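Local coordinates for putative methyltransferase protein (Bacteroides fragilis, PDB 5BP9) that binds S-adenosyl-L-homocysteine and probably acts as an S-adenosylmethionine-dependent methyltransferase, at residues K62-R67 with Q232-Q237; S70-E75 with E226-M231. One frame throughout, in Å; residues are numbered along the deposited sequence.

Interaction 1: residues K62-R67 with Q232-Q237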
ATOM      1  N   LYS A  62       1.915   3.595 -23.778  1.00 28.85           N
ATOM      2  CA  LYS A  62       0.634   3.007 -24.179  1.00 27.64           C
ATOM      3  C   LYS A  62       0.474   1.699 -23.406  1.00 27.91           C
ATOM      4  O   LYS A  62       1.462   1.053 -23.061  1.00 25.40           O
ATOM      5  CB  LYS A  62       0.608   2.699 -25.683  1.00 31.59           C
ATOM      6  CG  LYS A  62       0.720   3.926 -26.585  1.00 43.61           C
ATOM      7  N   ALA A  63      -0.768   1.304 -23.153  1.00 24.29           N
ATOM      8  CA  ALA A  63      -1.032   0.068 -22.419  1.00 21.44           C
ATOM      9  C   ALA A  63      -2.463  -0.393 -22.651  1.00 19.82           C
ATOM     10  O   ALA A  63      -3.343   0.413 -22.946  1.00 22.79           O
ATOM     11  CB  ALA A  63      -0.760   0.269 -20.918  1.00 22.84           C
ATOM     12  N   ASP A  64      -2.672  -1.707 -22.535  1.00 14.77           N
ATOM     13  CA  ASP A  64      -3.995  -2.297 -22.467  1.00 15.71           C
ATOM     14  C   ASP A  64      -4.514  -2.003 -21.026  1.00 15.13           C
ATOM     15  O   ASP A  64      -3.875  -1.290 -20.219  1.00 18.03           O
ATOM     16  CB  ASP A  64      -3.908  -3.809 -22.803  1.00 15.89           C
ATOM     17  CG  ASP A  64      -5.272  -4.500 -23.011  1.00 14.90           C
ATOM     18  OD1 ASP A  64      -6.343  -3.821 -23.021  1.00 15.25           O
ATOM     19  OD2 ASP A  64      -5.295  -5.754 -23.135  1.00 16.71           O
ATOM     20  N   ARG A  65      -5.688  -2.514 -20.710  1.00 14.76           N
ATOM     21  CA  ARG A  65      -6.299  -2.265 -19.428  1.00 13.02           C
ATOM     22  C   ARG A  65      -5.841  -3.285 -18.389  1.00 12.81           C
ATOM     23  O   ARG A  65      -5.698  -4.475 -18.668  1.00 15.09           O
ATOM     24  CB  ARG A  65      -7.809  -2.300 -19.552  1.00 15.54           C
ATOM     25  CG  ARG A  65      -8.388  -1.345 -20.578  1.00 16.93           C
ATOM     26  CD  ARG A  65      -7.940   0.090 -20.429  1.00 19.77           C
ATOM     27  NE  ARG A  65      -8.486   0.948 -21.486  1.00 20.67           N
ATOM     28  CZ  ARG A  65      -9.700   1.494 -21.508  1.00 20.27           C
ATOM     29  NH1 ARG A  65     -10.592   1.304 -20.531  1.00 20.94           N
ATOM     30  NH2 ARG A  65     -10.030   2.264 -22.542  1.00 23.45           N
ATOM     31  N   LEU A  66      -5.607  -2.783 -17.188  1.00 12.98           N
ATOM     32  CA  LEU A  66      -5.317  -3.623 -16.031  1.00 12.59           C
ATOM     33  C   LEU A  66      -6.651  -4.000 -15.399  1.00 13.08           C
ATOM     34  O   LEU A  66      -7.320  -3.169 -14.815  1.00 15.40           O
ATOM     35  CB  LEU A  66      -4.395  -2.889 -15.047  1.00 11.89           C
ATOM     36  CG  LEU A  66      -4.032  -3.631 -13.760  1.00 14.00           C
ATOM     37  CD1 LEU A  66      -3.335  -4.972 -14.050  1.00 14.44           C
ATOM     38  CD2 LEU A  66      -3.183  -2.705 -12.893  1.00 15.95           C
ATOM     39  N   ARG A  67      -6.989  -5.279 -15.477  1.00 12.24           N
ATOM     40  CA  ARG A  67      -8.299  -5.784 -15.073  1.00 13.21           C
ATOM     41  C   ARG A  67      -8.204  -6.339 -13.652  1.00 14.02           C
ATOM     42  O   ARG A  67      -7.203  -6.999 -13.318  1.00 14.22           O
ATOM     43  CB  ARG A  67      -8.769  -6.864 -16.038  1.00 15.48           C
ATOM     44  CG  ARG A  67      -8.896  -6.353 -17.478  1.00 15.53           C
ATOM     45  CD  ARG A  67      -9.000  -7.453 -18.514  1.00 18.41           C
ATOM     46  NE  ARG A  67     -10.251  -8.194 -18.392  1.00 24.08           N
ATOM     47  CZ  ARG A  67     -10.543  -9.288 -19.099  1.00 22.11           C
ATOM     48  NH1 ARG A  67      -9.661  -9.788 -19.968  1.00 19.43           N
ATOM     49  NH2 ARG A  67     -11.708  -9.899 -18.905  1.00 26.80           N
ATOM     50  N   GLN A 232      -5.411  -9.157 -13.956  1.00 12.54           N
ATOM     51  CA  GLN A 232      -5.011  -9.681 -15.261  1.00 13.11           C
ATOM     52  C   GLN A 232      -4.583  -8.514 -16.153  1.00 12.90           C
ATOM     53  O   GLN A 232      -5.242  -7.496 -16.162  1.00 13.22           O
ATOM     54  CB  GLN A 232      -6.155 -10.459 -15.917  1.00 13.88           C
ATOM     55  CG  GLN A 232      -5.829 -10.927 -17.335  1.00 17.62           C
ATOM     56  CD  GLN A 232      -6.996 -11.529 -18.053  1.00 16.82           C
ATOM     57  OE1 GLN A 232      -8.078 -11.673 -17.507  1.00 23.20           O
ATOM     58  NE2 GLN A 232      -6.783 -11.865 -19.313  1.00 18.64           N
ATOM     59  N   TYR A 233      -3.489  -8.693 -16.891  1.00 13.71           N
ATOM     60  CA  TYR A 233      -3.027  -7.703 -17.871  1.00 13.41           C
ATOM     61  C   TYR A 233      -2.621  -8.460 -19.111  1.00 12.97           C
ATOM     62  O   TYR A 233      -1.712  -9.282 -19.047  1.00 14.49           O
ATOM     63  CB  TYR A 233      -1.838  -6.887 -17.342  1.00 12.77           C
ATOM     64  CG  TYR A 233      -1.384  -5.846 -18.343  1.00 12.94           C
ATOM     65  CD1 TYR A 233      -2.178  -4.742 -18.617  1.00 12.73           C
ATOM     66  CD2 TYR A 233      -0.207  -6.011 -19.072  1.00 14.19           C
ATOM     67  CE1 TYR A 233      -1.791  -3.798 -19.582  1.00 13.63           C
ATOM     68  CE2 TYR A 233       0.177  -5.084 -20.047  1.00 14.73           C
ATOM     69  CZ  TYR A 233      -0.614  -3.968 -20.280  1.00 14.74           C
ATOM     70  OH  TYR A 233      -0.309  -3.022 -21.237  1.00 16.85           O
ATOM     71  N   LYS A 234      -3.318  -8.212 -20.236  1.00 13.75           N
ATOM     72  CA  LYS A 234      -3.100  -8.989 -21.462  1.00 15.92           C
ATOM     73  C   LYS A 234      -3.286 -10.469 -21.083  1.00 15.83           C
ATOM     74  O   LYS A 234      -4.346 -10.799 -20.560  1.00 20.08           O
ATOM     75  CB  LYS A 234      -1.752  -8.625 -22.109  1.00 17.04           C
ATOM     76  CG  LYS A 234      -1.693  -7.159 -22.522  1.00 16.99           C
ATOM     77  CD  LYS A 234      -0.427  -6.859 -23.280  1.00 19.49           C
ATOM     78  CE  LYS A 234      -0.393  -5.446 -23.823  1.00 24.91           C
ATOM     79  NZ  LYS A 234       0.901  -5.142 -24.495  1.00 35.27           N
ATOM     80  N   ASP A 235      -2.273 -11.320 -21.281  1.00 14.20           N
ATOM     81  CA  ASP A 235      -2.323 -12.737 -20.927  1.00 17.11           C
ATOM     82  C   ASP A 235      -1.489 -13.054 -19.679  1.00 16.65           C
ATOM     83  O   ASP A 235      -1.072 -14.203 -19.461  1.00 17.94           O
ATOM     84  CB  ASP A 235      -1.896 -13.606 -22.116  1.00 20.96           C
ATOM     85  CG  ASP A 235      -0.454 -13.373 -22.555  1.00 29.04           C
ATOM     86  OD1 ASP A 235       0.168 -12.380 -22.133  1.00 23.96           O
ATOM     87  OD2 ASP A 235       0.046 -14.191 -23.360  1.00 38.39           O
ATOM     88  N   ILE A 236      -1.236 -12.024 -18.877  1.00 15.19           N
ATOM     89  CA  ILE A 236      -0.554 -12.210 -17.596  0.50 13.64           C
ATOM     90  C   ILE A 236      -1.590 -12.258 -16.476  1.00 14.42           C
ATOM     91  O   ILE A 236      -2.312 -11.296 -16.228  1.00 14.74           O
ATOM     92  CB  ILE A 236       0.457 -11.086 -17.327  0.50 17.79           C
ATOM     93  CG1 ILE A 236       1.490 -11.061 -18.460  0.50 18.09           C
ATOM     94  CG2 ILE A 236       1.155 -11.278 -15.987  0.50 16.68           C
ATOM     95  CD1 ILE A 236       2.310  -9.821 -18.474  0.50 28.20           C
ATOM     96  N   GLN A 237      -1.657 -13.426 -15.838  1.00 12.98           N
ATOM     97  CA  GLN A 237      -2.581 -13.683 -14.733  0.50 13.16           C
ATOM     98  C   GLN A 237      -1.849 -13.645 -13.384  1.00 10.93           C
ATOM     99  O   GLN A 237      -0.902 -14.383 -13.153  1.00 16.19           O
ATOM    100  CB  GLN A 237      -3.280 -15.037 -14.934  0.50 15.09           C
ATOM    101  CG  GLN A 237      -4.383 -15.356 -13.924  0.50 17.51           C
ATOM    102  CD  GLN A 237      -5.660 -14.549 -14.126  0.50 18.63           C
ATOM    103  OE1 GLN A 237      -5.927 -14.053 -15.221  0.50 17.73           O
ATOM    104  NE2 GLN A 237      -6.461 -14.417 -13.046  0.50 19.01           N
TER
HETATM  105  O   HOH W   1      -5.665  -6.532 -20.438  1.00 15.34           O
HETATM  106  O   HOH W   2      -7.031  -8.945 -20.715  1.00 22.22           O
HETATM  107  O   HOH W   3      -8.891 -12.719 -21.564  1.00 30.43           O
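A63 brings its CB to 3.3 Å from Y233 OH, oblique to the ring. At D64 the same oxygen accepts a hydrogen bond from the backbone: D64 N lies 3.0 Å from Y233 OH, with a bent N-H...O angle of 144°. The ring reaches this far because Y233 carries CG anti to its backbone N (chi1 -179°), which sends the phenol along the incoming loop; D64 O sits in plane at the ring edge, 3.3 Å from Y233 CE1. D64 CB and OD2 also rest against the aliphatic part of K234, while OD1 takes the N-H of R65 from above the carboxylate plane. R65 O approaches Y233 CD1 and is tied by a water to K234 N, a bridge across the point where the two segments part. L66 lays CD1 against Y233 CB at 4.1 Å, the two side chains crossing at about a right angle. R67 and Q232 form the regular antiparallel hydrogen-bonded pair, R67 N to Q232 O and Q232 N to R67 O both 2.9 Å. Their side chains run side by side on the sheet face away from L66 and Y233, Q232 OE1 lying over the guanidinium 3.5 Å from R67 NH1 at an angle too poor for a hydrogen bond. Q232 NE2 instead donates to K234 O, 2.9 Å away, steadying the type II' turn Y233-I236 that joins strands 226-233 and 236-244 into a hairpin. Strand 66-69 thus lies between this hairpin and strand 76-78; E77 of that strand forms a salt bridge with R65, and E75, just ahead of it, one with R67 in the conformer described. L66 and Y233 pack on helix 49-60, whose D56 binds Y233 OH and K234 NZ.

Interaction 2: residues S70-E75 with E226-M231. With ETE (2-{2-[2-2-(methoxy-ethoxy)-ethoxy]-ethoxy}-ethanol), chain B.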
ATOM      1  N   SER A  70     -12.688 -10.044  -8.300  1.00 15.14           N
ATOM      2  CA  SER A  70     -12.859 -10.237  -6.870  1.00 16.19           C
ATOM      3  C   SER A  70     -13.973 -11.221  -6.605  1.00 18.52           C
ATOM      4  O   SER A  70     -14.911 -11.311  -7.396  1.00 22.58           O
ATOM      5  CB  SER A  70     -13.229  -8.894  -6.256  1.00 17.11           C
ATOM      6  OG  SER A  70     -13.598  -8.981  -4.904  1.00 17.06           O
ATOM      7  N   SER A  71     -13.896 -11.926  -5.476  1.00 17.54           N
ATOM      8  CA  SER A  71     -15.031 -12.773  -5.085  0.50 20.63           C
ATOM      9  C   SER A  71     -16.232 -11.943  -4.591  1.00 27.14           C
ATOM     10  O   SER A  71     -17.351 -12.452  -4.590  1.00 32.91           O
ATOM     11  CB  SER A  71     -14.630 -13.808  -4.035  0.50 22.18           C
ATOM     12  OG  SER A  71     -14.492 -13.215  -2.769  0.50 21.92           O
ATOM     13  N   GLN A  72     -16.001 -10.678  -4.202  1.00 22.83           N
ATOM     14  CA  GLN A  72     -17.022  -9.793  -3.602  0.60 26.93           C
ATOM     15  C   GLN A  72     -17.595  -8.742  -4.567  1.00 31.48           C
ATOM     16  O   GLN A  72     -18.701  -8.256  -4.371  1.00 30.63           O
ATOM     17  CB  GLN A  72     -16.441  -9.046  -2.393  0.60 27.69           C
ATOM     18  CG  GLN A  72     -16.015  -9.924  -1.214  0.60 31.76           C
ATOM     19  CD  GLN A  72     -14.547 -10.396  -1.263  0.60 21.24           C
ATOM     20  OE1 GLN A  72     -13.707  -9.876  -2.016  0.60 15.18           O
ATOM     21  NE2 GLN A  72     -14.240 -11.382  -0.448  0.60 22.15           N
ATOM     22  N   PHE A  73     -16.819  -8.370  -5.582  1.00 27.35           N
ATOM     23  CA  PHE A  73     -17.157  -7.262  -6.485  1.00 23.23           C
ATOM     24  C   PHE A  73     -17.087  -7.702  -7.947  1.00 24.84           C
ATOM     25  O   PHE A  73     -16.359  -8.634  -8.277  1.00 25.33           O
ATOM     26  CB  PHE A  73     -16.187  -6.103  -6.243  1.00 25.24           C
ATOM     27  CG  PHE A  73     -16.257  -5.545  -4.860  1.00 30.22           C
ATOM     28  CD1 PHE A  73     -17.386  -4.843  -4.439  1.00 34.59           C
ATOM     29  CD2 PHE A  73     -15.214  -5.748  -3.954  1.00 33.23           C
ATOM     30  CE1 PHE A  73     -17.468  -4.335  -3.142  1.00 40.38           C
ATOM     31  CE2 PHE A  73     -15.290  -5.237  -2.661  1.00 43.88           C
ATOM     32  CZ  PHE A  73     -16.421  -4.535  -2.252  1.00 43.58           C
ATOM     33  N   ASP A  74     -17.855  -7.036  -8.812  1.00 25.98           N
ATOM     34  CA  ASP A  74     -17.830  -7.335 -10.249  1.00 24.03           C
ATOM     35  C   ASP A  74     -16.502  -6.877 -10.844  1.00 22.83           C
ATOM     36  O   ASP A  74     -15.820  -6.019 -10.266  1.00 20.35           O
ATOM     37  CB  ASP A  74     -18.953  -6.626 -11.008  1.00 28.82           C
ATOM     38  CG  ASP A  74     -20.318  -6.994 -10.508  1.00 41.00           C
ATOM     39  OD1 ASP A  74     -20.508  -8.154 -10.081  1.00 50.04           O
ATOM     40  OD2 ASP A  74     -21.194  -6.109 -10.543  1.00 56.98           O
ATOM     41  N   GLU A  75     -16.190  -7.405 -12.029  1.00 24.35           N
ATOM     42  CA  GLU A  75     -14.945  -7.079 -12.723  0.50 23.95           C
ATOM     43  C   GLU A  75     -14.845  -5.566 -12.965  1.00 24.13           C
ATOM     44  O   GLU A  75     -15.846  -4.916 -13.325  1.00 27.68           O
ATOM     45  CB  GLU A  75     -14.855  -7.856 -14.045  0.50 24.60           C
ATOM     46  CG  GLU A  75     -13.565  -7.618 -14.825  0.50 27.72           C
ATOM     47  CD  GLU A  75     -13.494  -8.420 -16.111  0.50 25.74           C
ATOM     48  OE1 GLU A  75     -14.371  -9.274 -16.344  0.50 27.55           O
ATOM     49  OE2 GLU A  75     -12.546  -8.194 -16.892  0.50 23.26           O
ATOM     50  N   GLU A 226     -12.213  -7.362   4.742  1.00 12.47           N
ATOM     51  CA  GLU A 226     -11.322  -8.429   4.241  1.00 13.11           C
ATOM     52  C   GLU A 226     -11.802  -8.865   2.845  1.00 14.04           C
ATOM     53  O   GLU A 226     -12.676  -9.748   2.712  1.00 18.61           O
ATOM     54  CB  GLU A 226     -11.267  -9.608   5.225  1.00 15.47           C
ATOM     55  CG  GLU A 226     -10.546  -9.252   6.528  1.00 14.15           C
ATOM     56  CD  GLU A 226     -10.492 -10.365   7.532  1.00 18.99           C
ATOM     57  OE1 GLU A 226     -11.307 -11.310   7.454  1.00 28.16           O
ATOM     58  OE2 GLU A 226      -9.651 -10.285   8.433  1.00 17.80           O
ATOM     59  N   ILE A 227     -11.247  -8.200   1.833  1.00 13.90           N
ATOM     60  CA  ILE A 227     -11.597  -8.374   0.413  1.00 15.00           C
ATOM     61  C   ILE A 227     -10.508  -9.247  -0.217  1.00 15.59           C
ATOM     62  O   ILE A 227      -9.386  -9.310   0.261  1.00 19.22           O
ATOM     63  CB  ILE A 227     -11.624  -6.974  -0.304  1.00 20.69           C
ATOM     64  CG1 ILE A 227     -12.619  -6.036   0.376  1.00 26.00           C
ATOM     65  CG2 ILE A 227     -11.974  -7.059  -1.792  1.00 30.74           C
ATOM     66  CD1 ILE A 227     -13.991  -6.627   0.541  1.00 22.38           C
ATOM     67  N   ASP A 228     -10.842  -9.911  -1.307  1.00 15.12           N
ATOM     68  CA  ASP A 228      -9.841 -10.513  -2.164  1.00 16.22           C
ATOM     69  C   ASP A 228      -9.955  -9.997  -3.573  1.00 15.90           C
ATOM     70  O   ASP A 228     -11.040  -9.642  -4.054  1.00 17.55           O
ATOM     71  CB  ASP A 228      -9.921 -12.024  -2.152  1.00 18.41           C
ATOM     72  CG  ASP A 228     -11.245 -12.530  -2.644  1.00 25.42           C
ATOM     73  OD1 ASP A 228     -11.452 -12.649  -3.878  1.00 24.44           O
ATOM     74  OD2 ASP A 228     -12.097 -12.764  -1.773  1.00 32.23           O
ATOM     75  N   PHE A 229      -8.805  -9.954  -4.214  1.00 13.24           N
ATOM     76  CA  PHE A 229      -8.679  -9.500  -5.590  1.00 14.60           C
ATOM     77  C   PHE A 229      -7.760 -10.433  -6.385  1.00 12.72           C
ATOM     78  O   PHE A 229      -7.004 -11.204  -5.832  1.00 14.65           O
ATOM     79  CB  PHE A 229      -8.095  -8.089  -5.631  1.00 16.65           C
ATOM     80  CG  PHE A 229      -9.012  -7.014  -5.120  1.00 16.06           C
ATOM     81  CD1 PHE A 229     -10.168  -6.686  -5.814  1.00 16.09           C
ATOM     82  CD2 PHE A 229      -8.677  -6.263  -4.022  1.00 23.54           C
ATOM     83  CE1 PHE A 229     -10.982  -5.663  -5.407  1.00 18.92           C
ATOM     84  CE2 PHE A 229      -9.493  -5.237  -3.601  1.00 26.96           C
ATOM     85  CZ  PHE A 229     -10.648  -4.938  -4.285  1.00 24.80           C
ATOM     86  N   ARG A 230      -7.814 -10.292  -7.708  1.00 12.40           N
ATOM     87  CA  ARG A 230      -6.868 -10.923  -8.615  1.00 11.75           C
ATOM     88  C   ARG A 230      -6.837 -10.052  -9.862  1.00 12.02           C
ATOM     89  O   ARG A 230      -7.859  -9.534 -10.266  1.00 13.19           O
ATOM     90  CB  ARG A 230      -7.234 -12.394  -8.933  1.00 17.25           C
ATOM     91  CG  ARG A 230      -8.533 -12.586  -9.632  1.00 23.77           C
ATOM     92  CD  ARG A 230      -8.895 -14.058  -9.729  1.00 29.80           C
ATOM     93  NE  ARG A 230     -10.191 -14.243 -10.381  1.00 31.08           N
ATOM     94  CZ  ARG A 230     -11.390 -14.130  -9.792  1.00 30.75           C
ATOM     95  NH1 ARG A 230     -11.521 -13.800  -8.488  1.00 36.41           N
ATOM     96  NH2 ARG A 230     -12.485 -14.349 -10.527  1.00 27.52           N
HETATM   97  N   MSE A 231      -5.663  -9.895 -10.450  1.00 12.02           N
HETATM   98  CA  MSE A 231      -5.489  -8.982 -11.591  1.00 12.69           C
HETATM   99  C   MSE A 231      -5.032  -9.718 -12.808  1.00 11.79           C
HETATM  100  O   MSE A 231      -4.408 -10.806 -12.736  1.00 12.65           O
HETATM  101  CB  MSE A 231      -4.503  -7.876 -11.220  1.00 14.05           C
HETATM  102  CG  MSE A 231      -5.107  -6.965 -10.150  1.00 14.47           C
HETATM  103 SE   MSE A 231      -3.847  -5.513  -9.697  1.00 17.49          SE
HETATM  104  CE  MSE A 231      -2.409  -6.568  -8.874  1.00 18.60           C
TER
HETATM  105  OH2 ETE B 301       0.131  -9.572  -3.927  1.00 42.60           O
HETATM  106  C12 ETE B 301      -0.160  -8.701  -5.016  1.00 46.71           C
HETATM  107  C22 ETE B 301      -0.823  -7.483  -4.405  1.00 37.57           C
HETATM  108  OH3 ETE B 301      -1.060  -6.487  -5.391  1.00 66.93           O
HETATM  109  C13 ETE B 301      -2.424  -4.571  -5.924  1.00 44.67           C
HETATM  110  C23 ETE B 301      -1.732  -5.363  -4.824  1.00 49.22           C
HETATM  111  OH4 ETE B 301      -3.122  -3.458  -5.365  1.00 53.53           O
HETATM  112  C14 ETE B 301      -5.503  -3.753  -5.374  1.00 39.25           C
HETATM  113  C24 ETE B 301      -4.317  -3.087  -6.058  1.00 55.47           C
HETATM  114  OH5 ETE B 301      -6.662  -3.664  -6.200  1.00 48.15           O
HETATM  115  C15 ETE B 301      -8.774  -2.478  -6.346  1.00 48.91           C
HETATM  116  C25 ETE B 301      -7.261  -2.361  -6.214  1.00 49.10           C
HETATM  117  OH6 ETE B 301      -9.272  -1.393  -7.136  1.00 79.91           O
HETATM  118  C26 ETE B 301     -10.477  -1.695  -7.839  1.00 53.19           C
HETATM  119  O   HOH W   4     -14.782 -13.440  -9.385  1.00 43.04           O
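An ST turn at S70 opens the loop between strands 66-69 and 76-78 and docks it on strand 226-233. S70 OG accepts from Q72 N and donates to D228 O, 2.8 Å away and nearly in line with the carbonyl; with OG anti to the backbone N (chi1 172°) the hydroxyl is placed for both bonds, which shape the turn and fasten it to the strand. The D228 carboxylate takes the next residues. S71 N reaches D228 OD1 at 3.0 Å; in the conformers described, S71 OG also meets the syn lone pair of D228 OD2 at 2.6 Å. Bent at chi2 (90°), Q72 in its described conformer folds its amide back over the strand: Q72 OE1 accepts from D228 N at 3.0 Å, and Q72 NE2 reaches OD2 from above the carboxylate plane. The loop follows strand 66-69 alongside strand 226-233, an inner strand of the four-stranded antiparallel sheet, between 66-69 and 236-244. Past the polar cluster, the F73 ring brings CE2 to 3.7 Å from I227 CD1 and has I227 CG2 at its edge. S70 CB touches F229 CD1 at 3.8 Å. I227 CG2 sits over one face of the F229 ring toward its rim, and the bound polyether lies over the opposite face, also off-centre, C15 being 3.7 Å from F229 CZ; the selenomethionine M231 lines the same pocket, its CE against C13.

In the fold
Both interactions fasten successive parts of 62-75 to strand 226-233 of the four-stranded sheet, with centres about 16 Å apart. Interaction 1 includes one regular antiparallel pair, R67 with Q232, at the hairpin end, where two buried side chains face helix 49-60 and charged groups and waters occupy the outer side. Interaction 2 lacks strand pairing between its segments: a loop is fixed through serine, glutamine and aspartate side chains at the partly exposed margin, beside apolar residues that reach the polyether pocket. In the E75 conformer described, a salt bridge from R67 NE to E75 OE2 joins the two contacts directly, and the backbone of R67 packs on M231. S-adenosyl-L-homocysteine lies about 8 Å from the side chain of L66 and about 10 Å from that of F229.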